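Long-range contacts in afamin (Homo sapiens, PDB 6FAK), which carries hydrophobic molecules in body fluids, binds vitamin E and keeps lipidated Wnt proteins soluble and active: residues Glu239-Asn244 with Ser261-His266; Phe510-Cys515 with Glu563-Cys568; Gln393-Phe398 with Thr435-Cys440. All coordinates share one frame; numbering follows the deposited sequence.

Contact 1. Residues Glu239-Asn244 with Ser261-His266; sequences EDVSSN and SKVMNH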
# COMPACT_ATOMS: atom_id res chain seq x y z
N GLU A 239 -12.02 -13.76 11.73
CA GLU A 239 -11.89 -13.14 13.06
C GLU A 239 -10.44 -12.94 13.51
O GLU A 239 -10.10 -11.84 14.00
CB GLU A 239 -12.67 -13.93 14.14
CG GLU A 239 -14.16 -13.83 13.98
CD GLU A 239 -14.77 -12.73 14.82
OE1 GLU A 239 -14.12 -11.67 15.02
OE2 GLU A 239 -15.89 -12.92 15.31
N ASP A 240 -9.60 -13.95 13.30
CA ASP A 240 -8.18 -13.84 13.59
C ASP A 240 -7.48 -12.80 12.70
O ASP A 240 -6.68 -11.98 13.21
CB ASP A 240 -7.47 -15.20 13.47
CG ASP A 240 -7.83 -16.20 14.59
OD1 ASP A 240 -8.46 -15.85 15.61
OD2 ASP A 240 -7.47 -17.39 14.44
N VAL A 241 -7.80 -12.80 11.40
CA VAL A 241 -7.24 -11.83 10.50
C VAL A 241 -7.64 -10.40 10.86
O VAL A 241 -6.77 -9.51 10.83
CB VAL A 241 -7.58 -12.15 9.03
CG1 VAL A 241 -7.03 -11.09 8.12
CG2 VAL A 241 -6.96 -13.46 8.61
N SER A 242 -8.92 -10.17 11.16
CA SER A 242 -9.39 -8.84 11.52
C SER A 242 -8.68 -8.29 12.78
O SER A 242 -8.22 -7.15 12.78
CB SER A 242 -10.91 -8.81 11.65
OG SER A 242 -11.35 -7.56 12.11
N SER A 243 -8.56 -9.11 13.82
CA SER A 243 -7.75 -8.77 15.01
C SER A 243 -6.30 -8.46 14.65
O SER A 243 -5.75 -7.49 15.14
CB SER A 243 -7.80 -9.92 16.08
OG SER A 243 -9.12 -9.94 16.55
N ASN A 244 -5.72 -9.26 13.76
CA ASN A 244 -4.38 -9.05 13.26
C ASN A 244 -4.23 -7.67 12.61
O ASN A 244 -3.28 -6.93 12.94
CB ASN A 244 -4.05 -10.17 12.27
CG ASN A 244 -2.59 -10.28 11.92
OD1 ASN A 244 -1.72 -9.57 12.46
ND2 ASN A 244 -2.30 -11.23 11.03
N SER A 261 1.38 -14.55 13.87
CA SER A 261 1.71 -15.93 14.20
C SER A 261 0.44 -16.77 14.50
O SER A 261 0.30 -17.91 14.03
CB SER A 261 2.70 -15.98 15.36
OG SER A 261 2.82 -17.29 15.82
N LYS A 262 -0.50 -16.21 15.22
CA LYS A 262 -1.79 -16.88 15.44
C LYS A 262 -2.52 -17.23 14.12
O LYS A 262 -3.03 -18.33 13.96
CB LYS A 262 -2.69 -16.01 16.32
CG LYS A 262 -4.01 -16.67 16.76
CD LYS A 262 -4.75 -15.80 17.77
CE LYS A 262 -5.91 -16.54 18.41
NZ LYS A 262 -6.81 -15.65 19.22
N VAL A 263 -2.61 -16.28 13.18
CA VAL A 263 -3.25 -16.52 11.91
C VAL A 263 -2.55 -17.70 11.15
O VAL A 263 -3.23 -18.65 10.69
CB VAL A 263 -3.33 -15.22 11.06
CG1 VAL A 263 -3.69 -15.50 9.62
CG2 VAL A 263 -4.34 -14.22 11.65
N MET A 264 -1.22 -17.69 11.12
CA MET A 264 -0.46 -18.70 10.38
C MET A 264 -0.61 -20.08 11.02
O MET A 264 -0.85 -21.08 10.32
CB MET A 264 1.01 -18.28 10.25
CG MET A 264 1.19 -16.96 9.54
SD MET A 264 0.23 -16.88 8.01
CE MET A 264 0.48 -15.18 7.52
N ASN A 265 -0.56 -20.10 12.34
CA ASN A 265 -0.86 -21.30 13.11
C ASN A 265 -2.28 -21.81 12.90
O ASN A 265 -2.46 -23.02 12.73
CB ASN A 265 -0.54 -21.10 14.60
CG ASN A 265 0.98 -20.91 14.86
OD1 ASN A 265 1.83 -21.07 13.94
ND2 ASN A 265 1.33 -20.54 16.09
N HIS A 266 -3.28 -20.93 12.93
CA HIS A 266 -4.68 -21.30 12.56
C HIS A 266 -4.75 -21.95 11.15
O HIS A 266 -5.29 -23.04 10.99
CB HIS A 266 -5.58 -20.07 12.63
CG HIS A 266 -7.04 -20.36 12.56
ND1 HIS A 266 -7.97 -19.55 13.17
CD2 HIS A 266 -7.75 -21.35 11.96
CE1 HIS A 266 -9.18 -20.03 12.97
NE2 HIS A 266 -9.07 -21.12 12.23
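V263 and D240 face each other where two antiparallel helices, 231-250 and 253-268, run side by side at 163° with their local axes 9.2 Å apart. This is the tight part of the contact. The V263 methyl CG2 sits against the backbone of D240, 3.6 Å from its carbonyl O, and also touches D240 CB. The other methyl of V263, CG1, placed anti to the backbone N (chi1 166°), meets V241 CG2 at 4.0 Å. From one turn further on, N244 lays its amide ND2 3.7 Å from V263 CG2, while its OD1 is bonded to T260. V241 continues the apolar layer onto Y218 and L222 of helix 216-225.

The D240 carboxylate marks the change to the polar side. H266 ND1 donates to D240 OD2 over 2.6 Å in an almost straight bond (176°). The oxygen lies in the imidazole plane, but the donor meets it on the anti side, out of the carboxylate plane. The second ring nitrogen, NE2, is bonded to E233. Towards solvent the grip is slack: extended K262 brings NZ only to 4.0 Å from D240 OD1, a long salt bridge. With an alanine at D240, H266 ND1 would probably lose its acceptor and K262 its counter-charge across the contact, leaving the lysine freer to swing. Flanked by carboxylates at both nitrogens, the imidazole is likely to be biased towards its protonated form, which would add a charge attraction to the hydrogen bond joining the two helices in the hydrophobic-ligand pocket region of the second albumin domain.

Contact 2. Residues Phe510-Cys515 with Glu563-Cys568; sequences FHADMC and ESPEVC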
# COMPACT_ATOMS: atom_id res chain seq x y z
N PHE A 510 16.10 22.47 -18.77
CA PHE A 510 16.88 21.26 -18.88
C PHE A 510 18.35 21.65 -18.72
O PHE A 510 18.83 22.60 -19.37
CB PHE A 510 16.61 20.63 -20.23
CG PHE A 510 17.35 19.36 -20.45
CD1 PHE A 510 18.52 19.35 -21.21
CD2 PHE A 510 16.90 18.16 -19.89
CE1 PHE A 510 19.22 18.18 -21.41
CE2 PHE A 510 17.59 16.98 -20.09
CZ PHE A 510 18.76 16.99 -20.85
N HIS A 511 19.05 20.93 -17.87
CA HIS A 511 20.47 21.13 -17.62
C HIS A 511 21.28 20.00 -18.25
O HIS A 511 20.80 18.86 -18.36
CB HIS A 511 20.76 21.16 -16.11
CG HIS A 511 20.02 22.23 -15.38
ND1 HIS A 511 18.85 21.99 -14.70
CD2 HIS A 511 20.26 23.56 -15.25
CE1 HIS A 511 18.41 23.11 -14.16
NE2 HIS A 511 19.25 24.08 -14.49
N ALA A 512 22.52 20.33 -18.61
CA ALA A 512 23.41 19.47 -19.40
C ALA A 512 23.72 18.11 -18.75
O ALA A 512 23.81 17.10 -19.45
CB ALA A 512 24.70 20.20 -19.74
N ASP A 513 23.88 18.11 -17.43
CA ASP A 513 24.11 16.87 -16.65
C ASP A 513 23.03 15.78 -16.84
O ASP A 513 23.34 14.59 -16.70
CB ASP A 513 24.30 17.17 -15.15
CG ASP A 513 23.14 17.96 -14.55
OD1 ASP A 513 22.15 17.34 -14.11
OD2 ASP A 513 23.23 19.21 -14.50
N MET A 514 21.80 16.19 -17.17
CA MET A 514 20.68 15.26 -17.37
C MET A 514 20.77 14.45 -18.68
O MET A 514 20.01 13.50 -18.85
CB MET A 514 19.33 16.00 -17.31
CG MET A 514 19.02 16.73 -16.00
SD MET A 514 17.53 17.75 -16.08
CE MET A 514 17.75 18.80 -14.64
N CYS A 515 21.66 14.82 -19.61
CA CYS A 515 21.86 14.04 -20.86
C CYS A 515 22.61 12.75 -20.59
O CYS A 515 23.79 12.79 -20.25
CB CYS A 515 22.63 14.84 -21.92
SG CYS A 515 21.67 16.12 -22.74
N GLU A 563 26.46 18.53 -28.18
CA GLU A 563 27.62 19.17 -27.49
C GLU A 563 27.30 20.62 -27.06
O GLU A 563 26.89 21.46 -27.89
CB GLU A 563 28.93 19.07 -28.30
CG GLU A 563 29.93 18.01 -27.82
CD GLU A 563 29.88 16.69 -28.58
OE1 GLU A 563 29.80 16.71 -29.83
OE2 GLU A 563 29.95 15.63 -27.93
N SER A 564 27.51 20.91 -25.78
CA SER A 564 26.84 22.01 -25.07
C SER A 564 25.31 21.90 -25.23
O SER A 564 24.69 22.70 -25.94
CB SER A 564 27.33 23.39 -25.53
OG SER A 564 26.61 24.42 -24.87
N PRO A 565 24.70 20.89 -24.57
CA PRO A 565 23.26 20.68 -24.73
C PRO A 565 22.34 21.78 -24.19
O PRO A 565 21.22 21.94 -24.69
CB PRO A 565 23.02 19.37 -23.97
CG PRO A 565 24.34 18.68 -23.98
CD PRO A 565 25.30 19.81 -23.77
N GLU A 566 22.79 22.52 -23.18
CA GLU A 566 21.90 23.47 -22.48
C GLU A 566 21.65 24.78 -23.24
O GLU A 566 20.52 25.29 -23.24
CB GLU A 566 22.34 23.72 -21.04
CG GLU A 566 23.74 24.27 -20.83
CD GLU A 566 24.01 24.58 -19.37
OE1 GLU A 566 23.38 23.94 -18.49
OE2 GLU A 566 24.85 25.48 -19.11
N VAL A 567 22.68 25.30 -23.91
CA VAL A 567 22.47 26.40 -24.85
C VAL A 567 21.51 26.00 -25.97
O VAL A 567 20.73 26.83 -26.42
CB VAL A 567 23.80 26.94 -25.44
CG1 VAL A 567 24.38 25.97 -26.46
CG2 VAL A 567 23.60 28.32 -26.06
N CYS A 568 21.58 24.73 -26.40
CA CYS A 568 20.71 24.22 -27.46
C CYS A 568 19.27 24.27 -26.98
O CYS A 568 18.39 24.75 -27.69
CB CYS A 568 21.11 22.79 -27.88
SG CYS A 568 19.99 21.95 -29.05
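The paired disulfides of the third albumin domain frame this contact: A512, at the start of a short 3-10 turn, and C515 just after it meet P565 and E566 of helix 565-572. C515 is bonded to C560 and C568 to C559, the adjacent-cysteine pattern that recurs through the albumin family, so both segments are fastened to the end of helix 542-560. No hydrogen bond crosses between them.

The proline ring is the main apolar surface. C515 SG lies against one end of it, 3.7 Å from P565 CB and slightly farther from CG, while A512 CB approaches the ring at CD, 4.1 Å away. The C515 sulfur is anti to its own carbonyl carbon (chi1 -75°), which carries it across to the proline and at the same time into its disulfide. It also lies in the plane of the F510 ring, at its edge, so that the phenylalanine backs the sulfur from within its own segment.

The exposed E566 reaches along the turn's backbone. Its CG stands between the backbone N and the carbonyl carbon (chi1 59°), and the extended chain beyond it places OE1 3.7 Å from A512 N and 4.1 Å from H511 CA. Its CB lies 4.0 Å from F510 O. D513 OD2, a like charge, is 6.2 Å from E566 OE1. The turn itself is held by M514 N to H511 O and C515 N to A512 O, each 3.1 Å.

Further in, F510 packs on V556 and C560 of helix 542-560, which places that helix behind the turn, while helix 565-572 meets it from another side. The turn lies between helix 521-536 and strand 503-504, which pairs antiparallel with strand 584-585.

Contact 3. Residues Gln393-Phe398 with Thr435-Cys440; sequences QECKHF and TAFTTC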
# COMPACT_ATOMS: atom_id res chain seq x y z
N GLN A 393 -9.58 -1.56 -22.34
CA GLN A 393 -9.21 -0.30 -22.99
C GLN A 393 -7.86 0.25 -22.46
O GLN A 393 -6.97 0.59 -23.24
CB GLN A 393 -10.34 0.74 -22.84
CG GLN A 393 -11.58 0.34 -23.66
CD GLN A 393 -12.68 1.39 -23.68
OE1 GLN A 393 -12.90 2.12 -22.70
NE2 GLN A 393 -13.39 1.47 -24.80
N GLU A 394 -7.70 0.25 -21.13
CA GLU A 394 -6.47 0.71 -20.51
C GLU A 394 -5.29 -0.17 -20.96
O GLU A 394 -4.23 0.39 -21.30
CB GLU A 394 -6.57 0.77 -18.98
CG GLU A 394 -7.60 1.75 -18.40
CD GLU A 394 -8.05 1.44 -16.96
OE1 GLU A 394 -8.04 0.26 -16.53
OE2 GLU A 394 -8.45 2.39 -16.22
N CYS A 395 -5.46 -1.50 -21.01
CA CYS A 395 -4.39 -2.42 -21.45
C CYS A 395 -4.02 -2.24 -22.93
O CYS A 395 -2.84 -2.40 -23.30
CB CYS A 395 -4.68 -3.90 -21.13
SG CYS A 395 -4.37 -4.32 -19.37
N LYS A 396 -5.00 -1.91 -23.77
CA LYS A 396 -4.72 -1.66 -25.18
C LYS A 396 -3.88 -0.37 -25.32
O LYS A 396 -2.89 -0.35 -26.07
CB LYS A 396 -6.03 -1.54 -25.98
CG LYS A 396 -5.88 -1.47 -27.50
CD LYS A 396 -4.92 -2.53 -28.04
CE LYS A 396 -5.10 -2.79 -29.53
NZ LYS A 396 -5.05 -1.56 -30.38
N HIS A 397 -4.28 0.67 -24.60
CA HIS A 397 -3.55 1.93 -24.52
C HIS A 397 -2.11 1.69 -24.06
O HIS A 397 -1.20 2.26 -24.65
CB HIS A 397 -4.26 2.96 -23.62
CG HIS A 397 -5.48 3.56 -24.24
ND1 HIS A 397 -5.52 3.98 -25.56
CD2 HIS A 397 -6.71 3.81 -23.73
CE1 HIS A 397 -6.72 4.46 -25.83
NE2 HIS A 397 -7.47 4.35 -24.74
N PHE A 398 -1.91 0.86 -23.04
CA PHE A 398 -0.57 0.40 -22.65
C PHE A 398 0.22 -0.31 -23.77
O PHE A 398 1.43 0.00 -23.99
CB PHE A 398 -0.65 -0.50 -21.43
CG PHE A 398 0.66 -1.14 -21.06
CD1 PHE A 398 1.65 -0.40 -20.45
CD2 PHE A 398 0.87 -2.51 -21.23
CE1 PHE A 398 2.85 -0.98 -20.08
CE2 PHE A 398 2.07 -3.10 -20.86
CZ PHE A 398 3.08 -2.33 -20.29
N THR A 435 2.29 0.88 -13.03
CA THR A 435 2.77 -0.43 -12.58
C THR A 435 1.72 -1.53 -12.56
O THR A 435 2.03 -2.68 -12.82
CB THR A 435 3.47 -0.27 -11.23
OG1 THR A 435 4.58 0.58 -11.46
CG2 THR A 435 3.97 -1.59 -10.68
N ALA A 436 0.47 -1.16 -12.30
CA ALA A 436 -0.63 -2.08 -12.48
C ALA A 436 -0.64 -2.66 -13.90
O ALA A 436 -0.89 -3.86 -14.08
CB ALA A 436 -1.95 -1.40 -12.21
N PHE A 437 -0.38 -1.82 -14.89
CA PHE A 437 -0.42 -2.27 -16.30
C PHE A 437 0.80 -3.01 -16.77
O PHE A 437 0.66 -4.03 -17.48
CB PHE A 437 -0.76 -1.10 -17.22
CG PHE A 437 -2.04 -0.50 -16.85
CD1 PHE A 437 -3.20 -1.09 -17.24
CD2 PHE A 437 -2.09 0.58 -16.00
CE1 PHE A 437 -4.42 -0.58 -16.84
CE2 PHE A 437 -3.31 1.08 -15.58
CZ PHE A 437 -4.47 0.49 -16.00
N THR A 438 1.98 -2.58 -16.33
CA THR A 438 3.24 -3.27 -16.65
C THR A 438 3.34 -4.64 -15.99
O THR A 438 3.93 -5.55 -16.53
CB THR A 438 4.50 -2.48 -16.23
OG1 THR A 438 4.51 -2.32 -14.81
CG2 THR A 438 4.57 -1.10 -16.88
N THR A 439 2.82 -4.77 -14.79
CA THR A 439 2.79 -6.02 -14.10
C THR A 439 1.76 -7.02 -14.68
O THR A 439 2.05 -8.21 -14.69
CB THR A 439 2.44 -5.77 -12.62
OG1 THR A 439 3.44 -4.91 -12.06
CG2 THR A 439 2.35 -7.05 -11.83
N CYS A 440 0.59 -6.55 -15.13
CA CYS A 440 -0.58 -7.41 -15.33
C CYS A 440 -1.07 -7.56 -16.74
O CYS A 440 -1.81 -8.51 -17.01
CB CYS A 440 -1.77 -6.83 -14.56
SG CYS A 440 -1.53 -6.54 -12.79
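F437 projects from helix 423-440 against E394, C395 and F398 of the long helix 376-417, at a steep crossing of 81° with the local axes 10.2 Å apart. With CG anti to its own carbonyl carbon, F437 turns its ring towards E394 and C395. E394 CB comes in obliquely at the outer end of that ring, only 3.3 Å from CE1. The E394 carboxylate is turned 79° against the ring plane, and its OE1 lies in that plane at the edge, 3.6 Å from F437 CZ. There a carboxylate oxygen faces the weakly positive rim of ring hydrogens, while its salt bridge is made to R486. C395 SG also meets the edge of the F437 ring, 4.0 Å from CD1, a Cys sulfur-aromatic contact.

That sulfur is bonded to C441, and C440, the residue before C441, to C449: the two consecutive cysteines and their bridges are the recurring double-disulfide motif of albumin domains, here in the third. They tie the end of helix 423-440 to helix 376-417 on one side and to helix 446-462 on the other, where V450 packs on F437.

F398, its CG anti to the backbone N (chi1 174°), also reaches towards helix 423-440 and slides past F437 in the opposite direction. One face of its ring lies over backbone: F437 O stands 3.8 Å above the ring plane, offset toward the rim, with T438 N on the same face. Its CE1 touches T438 CG2 at 3.6 Å, the two side chains crossing at about a right angle. The T438 hydroxyl is turned back to its own helix, where OG1 donates to T435 O, a carbonyl that also accepts from T439 OG1 and T439 N.

Overall arrangement
The three contacts lie in series along one largely helical chain without touching. Contact 1 belongs to the second albumin domain; contacts 3 and 2 fall in the third, their centres about 33 Å apart, and contacts 1 and 2 lie on opposite sides of the chain's centre, their centres about 56 Å apart. Contacts 1 and 2 are surface contacts, contact 3 is partly buried. Contact 1 joins antiparallel helices through a His-carboxylate hydrogen bond and a long salt bridge beside a valine layer. Contacts 2 and 3 lack a hydrogen bond between their segments; each involves disulfide cysteines, but contact 3 packs aromatic rings between steeply crossing helices, whereas contact 2 sets a turn against a short helix.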